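Local coordinates for rhamnosidase B (Bacillus sp., PDB 2OKX), which hydrolyses terminal alpha-L-rhamnose residues from rhamnose-containing glycosides, as a family 78 glycoside hydrolase, at residues W6-G14 with T121-T131; I44-N55 with R87-F97. All blocks are in the same frame, centred on the assembly; numbering follows the deposited sequence.

Interaction 1: residues W6-G14 with T121-T131; sequences WNASWIWGG and TLAATDAAWRT
Ile11 CD1 comes to 4.0 Å from Trp129 CB, meeting the root of the indole obliquely while the methyl Thr125 CG2 lies over one face of the ring, displaced toward the rim; Ile11 runs roughly perpendicular to the Trp129 side chain. At the rim Trp129 NE1 gives Ala124 O a weak bond within its own segment (2.9 Å, 126°). Ile11 reaches this spot because CG1 stands between the backbone N and the carbonyl carbon (chi1 62°); CG2 then rests against Asp126 CA and CD1 against Thr125 CB. Beyond it, Thr131 CG2 lies 4.0 Å from Gly13 CA, where a side chain on Gly13 would collide with the methyl.

Two bonds join Ser9 and Thr125. Ser9 N donates to Thr125 O (2.9 Å) in a nearly straight bond of 164°, and Thr125 OG1 donates to Ser9 O (2.7 Å), its hydroxyl also bonded to Ala113 N of strand 110-117. Alongside, Ala8 CB and Ala124 CB meet at 3.6 Å. At the more open end the Asn7 side chain passes Thr121 at a slant, its ND2 3.2 Å from Thr121 OG1, a hydroxyl bonded to Glu114, the residue that also takes the backbone N of Asn7. The turn from Asp126 to Trp129 is type I, and Asp126 OD2 accepts from Ala128 N as an Asx turn.

Strand 9-12 is an outer strand of the seven-stranded sheet, and the 121-131 connection passes from the five-stranded sheet into that larger one. The paired Ser9 and Thr125 bonds thus satisfy backbone polar groups where the chain crosses between two sheets.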
loop_
_atom_site.group_PDB
_atom_site.type_symbol
_atom_site.label_atom_id
_atom_site.label_comp_id
_atom_site.label_asym_id
_atom_site.label_seq_id
_atom_site.Cartn_x
_atom_site.Cartn_y
_atom_site.Cartn_z
ATOM N N TRP A 6 -11.117 -18.822 25.292
ATOM C CA TRP A 6 -11.978 -19.277 24.230
ATOM C C TRP A 6 -12.635 -20.640 24.477
ATOM O O TRP A 6 -12.050 -21.531 25.101
ATOM C CB TRP A 6 -11.180 -19.335 22.923
ATOM C CG TRP A 6 -10.705 -17.995 22.449
ATOM C CD1 TRP A 6 -9.654 -17.267 22.932
ATOM C CD2 TRP A 6 -11.267 -17.232 21.383
ATOM N NE1 TRP A 6 -9.522 -16.098 22.221
ATOM C CE2 TRP A 6 -10.501 -16.052 21.263
ATOM C CE3 TRP A 6 -12.344 -17.432 20.516
ATOM C CZ2 TRP A 6 -10.780 -15.067 20.302
ATOM C CZ3 TRP A 6 -12.624 -16.451 19.556
ATOM C CH2 TRP A 6 -11.839 -15.285 19.461
ATOM N N ASN A 7 -13.850 -20.780 23.962
ATOM C CA ASN A 7 -14.621 -22.011 24.070
ATOM C C ASN A 7 -14.993 -22.406 22.652
ATOM O O ASN A 7 -16.035 -23.012 22.410
ATOM C CB ASN A 7 -15.892 -21.784 24.889
ATOM C CG ASN A 7 -15.597 -21.344 26.304
ATOM O OD1 ASN A 7 -14.954 -22.066 27.066
ATOM N ND2 ASN A 7 -16.062 -20.151 26.665
ATOM N N ALA A 8 -14.132 -22.029 21.715
ATOM C CA ALA A 8 -14.339 -22.332 20.308
ATOM C C ALA A 8 -13.044 -22.908 19.761
ATOM O O ALA A 8 -11.990 -22.785 20.387
ATOM C CB ALA A 8 -14.719 -21.066 19.545
ATOM N N SER A 9 -13.121 -23.530 18.592
ATOM C CA SER A 9 -11.943 -24.127 17.985
ATOM C C SER A 9 -11.664 -23.575 16.597
ATOM O O SER A 9 -12.587 -23.208 15.869
ATOM C CB SER A 9 -12.124 -25.645 17.889
ATOM O OG SER A 9 -12.397 -26.205 19.162
ATOM N N TRP A 10 -10.384 -23.504 16.242
ATOM C CA TRP A 10 -9.995 -23.050 14.916
ATOM C C TRP A 10 -10.480 -24.144 13.976
ATOM O O TRP A 10 -10.250 -25.330 14.232
ATOM C CB TRP A 10 -8.476 -22.949 14.784
ATOM C CG TRP A 10 -7.863 -21.692 15.296
ATOM C CD1 TRP A 10 -7.298 -21.488 16.518
ATOM C CD2 TRP A 10 -7.702 -20.468 14.568
ATOM N NE1 TRP A 10 -6.784 -20.214 16.598
ATOM C CE2 TRP A 10 -7.021 -19.566 15.413
ATOM C CE3 TRP A 10 -8.065 -20.049 13.280
ATOM C CZ2 TRP A 10 -6.692 -18.266 15.012
ATOM C CZ3 TRP A 10 -7.737 -18.753 12.881
ATOM C CH2 TRP A 10 -7.058 -17.881 13.745
ATOM N N ILE A 11 -11.150 -23.762 12.897
ATOM C CA ILE A 11 -11.639 -24.746 11.945
ATOM C C ILE A 11 -11.301 -24.371 10.511
ATOM O O ILE A 11 -11.065 -23.203 10.192
ATOM C CB ILE A 11 -13.169 -24.923 12.038
ATOM C CG1 ILE A 11 -13.871 -23.608 11.691
ATOM C CG2 ILE A 11 -13.555 -25.389 13.432
ATOM C CD1 ILE A 11 -15.388 -23.718 11.623
ATOM N N TRP A 12 -11.269 -25.379 9.652
ATOM C CA TRP A 12 -10.995 -25.171 8.242
ATOM C C TRP A 12 -11.743 -26.265 7.491
ATOM O O TRP A 12 -12.598 -26.939 8.069
ATOM C CB TRP A 12 -9.490 -25.248 7.962
ATOM C CG TRP A 12 -9.126 -24.781 6.578
ATOM C CD1 TRP A 12 -8.494 -25.503 5.604
ATOM C CD2 TRP A 12 -9.419 -23.500 6.000
ATOM N NE1 TRP A 12 -8.383 -24.754 4.453
ATOM C CE2 TRP A 12 -8.941 -23.521 4.670
ATOM C CE3 TRP A 12 -10.040 -22.337 6.477
ATOM C CZ2 TRP A 12 -9.066 -22.423 3.810
ATOM C CZ3 TRP A 12 -10.164 -21.242 5.619
ATOM C CH2 TRP A 12 -9.678 -21.297 4.301
ATOM N N GLY A 13 -11.434 -26.430 6.211
ATOM C CA GLY A 13 -12.090 -27.446 5.409
ATOM C C GLY A 13 -11.172 -27.870 4.282
ATOM O O GLY A 13 -10.199 -27.180 3.986
ATOM N N GLY A 14 -11.471 -29.000 3.648
ATOM C CA GLY A 14 -10.626 -29.474 2.565
ATOM C C GLY A 14 -9.414 -30.215 3.102
ATOM O O GLY A 14 -9.199 -30.259 4.313
ATOM N N THR A 121 -21.656 -19.085 26.433
ATOM C CA THR A 121 -21.327 -19.248 25.025
ATOM C C THR A 121 -22.596 -19.675 24.298
ATOM O O THR A 121 -23.167 -20.718 24.605
ATOM C CB THR A 121 -20.248 -20.331 24.825
ATOM O OG1 THR A 121 -19.029 -19.909 25.447
ATOM C CG2 THR A 121 -20.002 -20.581 23.341
ATOM N N LEU A 122 -23.037 -18.867 23.339
ATOM C CA LEU A 122 -24.249 -19.174 22.586
ATOM C C LEU A 122 -23.921 -19.926 21.303
ATOM O O LEU A 122 -24.760 -20.641 20.759
ATOM C CB LEU A 122 -24.997 -17.885 22.243
ATOM C CG LEU A 122 -25.264 -16.923 23.403
ATOM C CD1 LEU A 122 -25.962 -15.679 22.869
ATOM C CD2 LEU A 122 -26.110 -17.606 24.470
ATOM N N ALA A 123 -22.698 -19.754 20.819
ATOM C CA ALA A 123 -22.260 -20.418 19.600
ATOM C C ALA A 123 -20.742 -20.405 19.551
ATOM O O ALA A 123 -20.101 -19.527 20.130
ATOM C CB ALA A 123 -22.832 -19.712 18.385
ATOM N N ALA A 124 -20.171 -21.385 18.861
ATOM C CA ALA A 124 -18.723 -21.486 18.745
ATOM C C ALA A 124 -18.347 -22.372 17.568
ATOM O O ALA A 124 -18.989 -23.391 17.311
ATOM C CB ALA A 124 -18.133 -22.049 20.038
ATOM N N THR A 125 -17.302 -21.975 16.851
ATOM C CA THR A 125 -16.840 -22.731 15.699
ATOM C C THR A 125 -16.289 -24.094 16.116
ATOM O O THR A 125 -15.513 -24.198 17.068
ATOM C CB THR A 125 -15.740 -21.960 14.941
ATOM O OG1 THR A 125 -14.723 -21.557 15.863
ATOM C CG2 THR A 125 -16.319 -20.728 14.262
ATOM N N ASP A 126 -16.706 -25.131 15.398
ATOM C CA ASP A 126 -16.259 -26.494 15.657
ATOM C C ASP A 126 -16.727 -27.409 14.535
ATOM O O ASP A 126 -17.345 -26.951 13.573
ATOM C CB ASP A 126 -16.780 -26.992 17.014
ATOM C CG ASP A 126 -18.293 -27.079 17.072
ATOM O OD1 ASP A 126 -18.825 -27.242 18.191
ATOM O OD2 ASP A 126 -18.953 -26.998 16.016
ATOM N N ALA A 127 -16.433 -28.698 14.663
ATOM C CA ALA A 127 -16.794 -29.691 13.654
ATOM C C ALA A 127 -18.270 -29.693 13.255
ATOM O O ALA A 127 -18.631 -30.257 12.220
ATOM C CB ALA A 127 -16.384 -31.082 14.133
ATOM N N ALA A 128 -19.118 -29.067 14.066
ATOM C CA ALA A 128 -20.547 -29.012 13.777
ATOM C C ALA A 128 -20.861 -28.035 12.648
ATOM O O ALA A 128 -21.899 -28.143 11.992
ATOM C CB ALA A 128 -21.320 -28.628 15.030
ATOM N N TRP A 129 -19.962 -27.080 12.425
ATOM C CA TRP A 129 -20.148 -26.093 11.367
ATOM C C TRP A 129 -19.979 -26.723 9.992
ATOM O O TRP A 129 -19.333 -27.761 9.847
ATOM C CB TRP A 129 -19.146 -24.947 11.533
ATOM C CG TRP A 129 -19.492 -23.992 12.634
ATOM C CD1 TRP A 129 -19.845 -24.306 13.914
ATOM C CD2 TRP A 129 -19.485 -22.561 12.559
ATOM N NE1 TRP A 129 -20.058 -23.160 14.644
ATOM C CE2 TRP A 129 -19.844 -22.074 13.837
ATOM C CE3 TRP A 129 -19.209 -21.642 11.538
ATOM C CZ2 TRP A 129 -19.933 -20.704 14.120
ATOM C CZ3 TRP A 129 -19.297 -20.281 11.820
ATOM C CH2 TRP A 129 -19.657 -19.828 13.101
ATOM N N ARG A 130 -20.564 -26.083 8.985
ATOM C CA ARG A 130 -20.496 -26.552 7.605
ATOM C C ARG A 130 -19.519 -25.669 6.836
ATOM O O ARG A 130 -19.337 -24.496 7.175
ATOM C CB ARG A 130 -21.871 -26.451 6.951
ATOM C CG ARG A 130 -22.987 -27.154 7.703
ATOM C CD ARG A 130 -23.056 -28.623 7.346
ATOM N NE ARG A 130 -24.276 -29.238 7.860
ATOM C CZ ARG A 130 -24.743 -30.415 7.458
ATOM N NH1 ARG A 130 -24.090 -31.109 6.535
ATOM N NH2 ARG A 130 -25.866 -30.896 7.973
ATOM N N THR A 131 -18.905 -26.226 5.795
ATOM C CA THR A 131 -17.955 -25.471 4.988
ATOM C C THR A 131 -17.813 -26.004 3.568
ATOM O O THR A 131 -17.907 -27.209 3.326
ATOM C CB THR A 131 -16.557 -25.451 5.642
ATOM O OG1 THR A 131 -15.660 -24.681 4.831
ATOM C CG2 THR A 131 -16.011 -26.866 5.784
#

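Interaction 2: residues I44-N55 with R87-F97; sequences ITADSRYVLFVN and RNTIAVLVLHF
Val54 and Ile90 run alongside each other in the same direction, with Val54 CG1 4.0 Å from Ile90 CD1. Leu52 CD1 fits between the next two bumps, Ile90 CG2 and Val92 CG2, and Val92 CG1 packs against Tyr50 CB. On this face Ile44 CD1 lies over the centre of the Tyr50 ring and Ala46 CB meets Val94, so strand 44-47 closes over the row. On the other face the pairs meet at their CB atoms, Phe53 on Ala91 (CB to CB 3.9 Å) and Val51 on Leu93. Strands 49-54 and 87-96 are antiparallel neighbours in the seven-stranded sheet, while 44-47 belongs to the five-stranded one, as in a beta-sandwich. The step between holds a cis peptide before Ser48 and a classic beta bulge, where Leu95 O accepts from Ser48 N and Arg49 N. There Ser48 CB sits over one face of the Phe97 ring, and Ser48 OG receives Phe97 N (176°). With CG opposite its carbonyl carbon (chi1 -75°), Asn55 donates from ND2 in plane to a lone pair of Asn88 OD1 (2.8 Å), while Asn55 OD1 takes Thr89 N from above its carbonyl plane; Gln81 O also binds ND2. A leucine at Asn55 would probably leave Thr89 N and Asn88 OD1 without these mates.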
loop_
_atom_site.group_PDB
_atom_site.type_symbol
_atom_site.label_atom_id
_atom_site.label_comp_id
_atom_site.label_asym_id
_atom_site.label_seq_id
_atom_site.Cartn_x
_atom_site.Cartn_y
_atom_site.Cartn_z
ATOM N N ILE A 44 -14.066 -12.891 16.871
ATOM C CA ILE A 44 -13.607 -13.617 15.697
ATOM C C ILE A 44 -12.279 -13.161 15.101
ATOM O O ILE A 44 -11.874 -12.004 15.235
ATOM C CB ILE A 44 -14.682 -13.521 14.582
ATOM C CG1 ILE A 44 -14.198 -14.191 13.295
ATOM C CG2 ILE A 44 -15.012 -12.052 14.313
ATOM C CD1 ILE A 44 -15.226 -14.155 12.169
ATOM N N THR A 45 -11.603 -14.103 14.455
ATOM C CA THR A 45 -10.358 -13.838 13.750
ATOM C C THR A 45 -10.235 -14.952 12.723
ATOM O O THR A 45 -10.920 -15.969 12.820
ATOM C CB THR A 45 -9.121 -13.816 14.678
ATOM O OG1 THR A 45 -8.003 -13.293 13.947
ATOM C CG2 THR A 45 -8.774 -15.214 15.170
ATOM N N ALA A 46 -9.394 -14.752 11.718
ATOM C CA ALA A 46 -9.226 -15.758 10.688
ATOM C C ALA A 46 -7.887 -15.601 9.991
ATOM O O ALA A 46 -7.175 -14.621 10.195
ATOM C CB ALA A 46 -10.352 -15.660 9.674
ATOM N N ASP A 47 -7.552 -16.591 9.176
ATOM C CA ASP A 47 -6.312 -16.603 8.416
ATOM C C ASP A 47 -6.740 -16.950 6.993
ATOM O O ASP A 47 -7.223 -18.059 6.764
ATOM C CB ASP A 47 -5.374 -17.688 8.965
ATOM C CG ASP A 47 -4.011 -17.668 8.306
ATOM O OD1 ASP A 47 -3.960 -17.499 7.073
ATOM O OD2 ASP A 47 -2.994 -17.828 9.015
ATOM N N SER A 48 -6.536 -16.052 6.026
ATOM C CA SER A 48 -5.887 -14.752 6.209
ATOM C C SER A 48 -6.808 -13.584 6.580
ATOM O O SER A 48 -6.451 -12.748 7.417
ATOM C CB SER A 48 -5.135 -14.384 4.929
ATOM O OG SER A 48 -4.400 -15.485 4.431
ATOM N N ARG A 49 -7.966 -13.512 5.933
ATOM C CA ARG A 49 -8.936 -12.440 6.181
ATOM C C ARG A 49 -10.365 -12.993 6.131
ATOM O O ARG A 49 -10.596 -14.069 5.582
ATOM C CB ARG A 49 -8.782 -11.342 5.120
ATOM C CG ARG A 49 -7.401 -10.694 5.053
ATOM C CD ARG A 49 -7.123 -9.832 6.270
ATOM N NE ARG A 49 -5.888 -9.063 6.132
ATOM C CZ ARG A 49 -4.731 -9.371 6.710
ATOM N NH1 ARG A 49 -4.628 -10.445 7.485
ATOM N NH2 ARG A 49 -3.671 -8.596 6.515
ATOM N N TYR A 50 -11.325 -12.254 6.687
ATOM C CA TYR A 50 -12.710 -12.712 6.687
ATOM C C TYR A 50 -13.736 -11.616 6.409
ATOM O O TYR A 50 -13.445 -10.427 6.525
ATOM C CB TYR A 50 -13.070 -13.330 8.043
ATOM C CG TYR A 50 -13.256 -12.299 9.143
ATOM C CD1 TYR A 50 -12.209 -11.955 9.996
ATOM C CD2 TYR A 50 -14.468 -11.623 9.290
ATOM C CE1 TYR A 50 -12.363 -10.961 10.968
ATOM C CE2 TYR A 50 -14.631 -10.625 10.254
ATOM C CZ TYR A 50 -13.576 -10.300 11.086
ATOM O OH TYR A 50 -13.733 -9.301 12.019
ATOM N N VAL A 51 -14.938 -12.053 6.049
ATOM C CA VAL A 51 -16.091 -11.185 5.834
ATOM C C VAL A 51 -17.186 -11.862 6.670
ATOM O O VAL A 51 -17.552 -13.012 6.411
ATOM C CB VAL A 51 -16.539 -11.131 4.367
ATOM C CG1 VAL A 51 -17.797 -10.276 4.260
ATOM C CG2 VAL A 51 -15.431 -10.540 3.495
ATOM N N LEU A 52 -17.692 -11.154 7.674
ATOM C CA LEU A 52 -18.701 -11.699 8.581
ATOM C C LEU A 52 -20.153 -11.347 8.277
ATOM O O LEU A 52 -20.482 -10.189 8.003
ATOM C CB LEU A 52 -18.383 -11.262 10.013
ATOM C CG LEU A 52 -19.420 -11.572 11.100
ATOM C CD1 LEU A 52 -19.489 -13.080 11.333
ATOM C CD2 LEU A 52 -19.040 -10.849 12.391
ATOM N N PHE A 53 -21.015 -12.362 8.347
ATOM C CA PHE A 53 -22.446 -12.203 8.115
ATOM C C PHE A 53 -23.219 -12.766 9.307
ATOM O O PHE A 53 -22.911 -13.854 9.799
ATOM C CB PHE A 53 -22.899 -12.957 6.862
ATOM C CG PHE A 53 -22.281 -12.465 5.587
ATOM C CD1 PHE A 53 -21.025 -12.910 5.191
ATOM C CD2 PHE A 53 -22.968 -11.577 4.764
ATOM C CE1 PHE A 53 -20.463 -12.483 3.990
ATOM C CE2 PHE A 53 -22.415 -11.143 3.562
ATOM C CZ PHE A 53 -21.160 -11.597 3.175
ATOM N N VAL A 54 -24.211 -12.020 9.780
ATOM C CA VAL A 54 -25.036 -12.476 10.891
ATOM C C VAL A 54 -26.474 -12.418 10.409
ATOM O O VAL A 54 -27.022 -11.339 10.176
ATOM C CB VAL A 54 -24.871 -11.590 12.139
ATOM C CG1 VAL A 54 -25.768 -12.101 13.256
ATOM C CG2 VAL A 54 -23.417 -11.597 12.597
ATOM N N ASN A 55 -27.072 -13.592 10.244
ATOM C CA ASN A 55 -28.437 -13.707 9.761
ATOM C C ASN A 55 -28.567 -13.095 8.376
ATOM O O ASN A 55 -29.582 -12.486 8.044
ATOM C CB ASN A 55 -29.417 -13.052 10.740
ATOM C CG ASN A 55 -29.641 -13.896 11.976
ATOM O OD1 ASN A 55 -29.889 -15.098 11.876
ATOM N ND2 ASN A 55 -29.559 -13.276 13.147
ATOM N N ARG A 87 -33.920 -19.543 15.785
ATOM C CA ARG A 87 -32.681 -19.994 15.164
ATOM C C ARG A 87 -31.973 -18.848 14.452
ATOM O O ARG A 87 -32.586 -18.104 13.686
ATOM C CB ARG A 87 -32.973 -21.125 14.172
ATOM C CG ARG A 87 -31.811 -21.482 13.255
ATOM C CD ARG A 87 -32.133 -22.722 12.436
ATOM N NE ARG A 87 -31.224 -22.898 11.307
ATOM C CZ ARG A 87 -31.211 -22.119 10.229
ATOM N NH1 ARG A 87 -30.346 -22.351 9.249
ATOM N NH2 ARG A 87 -32.068 -21.110 10.126
ATOM N N ASN A 88 -30.679 -18.718 14.724
ATOM C CA ASN A 88 -29.843 -17.678 14.135
ATOM C C ASN A 88 -28.747 -18.333 13.307
ATOM O O ASN A 88 -28.317 -19.445 13.610
ATOM C CB ASN A 88 -29.214 -16.827 15.238
ATOM C CG ASN A 88 -30.203 -15.868 15.872
ATOM O OD1 ASN A 88 -30.342 -14.727 15.436
ATOM N ND2 ASN A 88 -30.906 -16.334 16.897
ATOM N N THR A 89 -28.295 -17.641 12.267
ATOM C CA THR A 89 -27.253 -18.175 11.403
ATOM C C THR A 89 -26.038 -17.261 11.275
ATOM O O THR A 89 -26.168 -16.063 11.012
ATOM C CB THR A 89 -27.796 -18.441 9.992
ATOM O OG1 THR A 89 -28.893 -19.359 10.070
ATOM C CG2 THR A 89 -26.704 -19.027 9.101
ATOM N N ILE A 90 -24.857 -17.841 11.468
ATOM C CA ILE A 90 -23.603 -17.113 11.339
ATOM C C ILE A 90 -22.937 -17.648 10.082
ATOM O O ILE A 90 -22.782 -18.862 9.926
ATOM C CB ILE A 90 -22.658 -17.360 12.531
ATOM C CG1 ILE A 90 -23.354 -16.998 13.844
ATOM C CG2 ILE A 90 -21.390 -16.538 12.360
ATOM C CD1 ILE A 90 -23.786 -15.543 13.936
ATOM N N ALA A 91 -22.560 -16.748 9.181
ATOM C CA ALA A 91 -21.911 -17.138 7.935
ATOM C C ALA A 91 -20.630 -16.341 7.777
ATOM O O ALA A 91 -20.593 -15.141 8.054
ATOM C CB ALA A 91 -22.836 -16.880 6.760
ATOM N N VAL A 92 -19.572 -17.006 7.330
ATOM C CA VAL A 92 -18.297 -16.332 7.162
ATOM C C VAL A 92 -17.594 -16.726 5.878
ATOM O O VAL A 92 -17.618 -17.891 5.472
ATOM C CB VAL A 92 -17.331 -16.648 8.326
ATOM C CG1 VAL A 92 -16.054 -15.828 8.174
ATOM C CG2 VAL A 92 -18.002 -16.377 9.666
ATOM N N LEU A 93 -16.979 -15.740 5.237
ATOM C CA LEU A 93 -16.206 -15.975 4.029
ATOM C C LEU A 93 -14.772 -15.745 4.473
ATOM O O LEU A 93 -14.444 -14.670 4.971
ATOM C CB LEU A 93 -16.557 -14.971 2.929
ATOM C CG LEU A 93 -15.625 -15.051 1.712
ATOM C CD1 LEU A 93 -15.868 -16.361 0.977
ATOM C CD2 LEU A 93 -15.869 -13.872 0.779
ATOM N N VAL A 94 -13.923 -16.753 4.327
ATOM C CA VAL A 94 -12.534 -16.600 4.720
ATOM C C VAL A 94 -11.644 -16.681 3.489
ATOM O O VAL A 94 -11.745 -17.619 2.697
ATOM C CB VAL A 94 -12.100 -17.689 5.737
ATOM C CG1 VAL A 94 -10.614 -17.551 6.050
ATOM C CG2 VAL A 94 -12.916 -17.564 7.019
ATOM N N LEU A 95 -10.798 -15.672 3.317
ATOM C CA LEU A 95 -9.870 -15.644 2.195
ATOM C C LEU A 95 -8.528 -16.115 2.738
ATOM O O LEU A 95 -8.000 -15.515 3.671
ATOM C CB LEU A 95 -9.697 -14.219 1.647
ATOM C CG LEU A 95 -10.862 -13.443 1.028
ATOM C CD1 LEU A 95 -11.841 -13.007 2.117
ATOM C CD2 LEU A 95 -10.309 -12.222 0.300
ATOM N N HIS A 96 -7.992 -17.204 2.197
ATOM C CA HIS A 96 -6.684 -17.663 2.653
ATOM C C HIS A 96 -5.708 -17.493 1.502
ATOM O O HIS A 96 -5.875 -18.096 0.449
ATOM C CB HIS A 96 -6.700 -19.128 3.085
ATOM C CG HIS A 96 -5.386 -19.586 3.629
ATOM N ND1 HIS A 96 -4.910 -19.172 4.855
ATOM C CD2 HIS A 96 -4.393 -20.313 3.065
ATOM C CE1 HIS A 96 -3.678 -19.619 5.019
ATOM N NE2 HIS A 96 -3.340 -20.314 3.947
ATOM N N PHE A 97 -4.685 -16.673 1.709
ATOM C CA PHE A 97 -3.709 -16.405 0.662
ATOM C C PHE A 97 -2.799 -17.586 0.340
ATOM O O PHE A 97 -2.537 -17.867 -0.828
ATOM C CB PHE A 97 -2.850 -15.190 1.038
ATOM C CG PHE A 97 -3.645 -13.934 1.295
ATOM C CD1 PHE A 97 -4.763 -13.626 0.523
ATOM C CD2 PHE A 97 -3.253 -13.040 2.288
ATOM C CE1 PHE A 97 -5.482 -12.442 0.735
ATOM C CE2 PHE A 97 -3.961 -11.856 2.509
ATOM C CZ PHE A 97 -5.077 -11.558 1.729
#

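How the interactions relate
Both contacts lie in the N-terminal part of the chain and involve the same two sheets. Interaction 2 is the buried one: a long main-chain pairing inside the seven-stranded sheet, with branched aliphatic groups facing the five-stranded sheet. Interaction 1 is partly buried, about 11 Å away between centres, and holds an outer strand to a crossing connection by two bonds at one point rather than by continuous pairing. The two meet through tryptophans: Trp12 CZ3 packs on Val94 CG1 (3.7 Å), Trp10 CH2 on Thr45 CG2, and Trp129 CH2 on Ile90 CG2. Large rings of 6-14 and 121-131 therefore pack on apolar side-chain atoms of 44-55 and 87-97, including the methyl of Thr45.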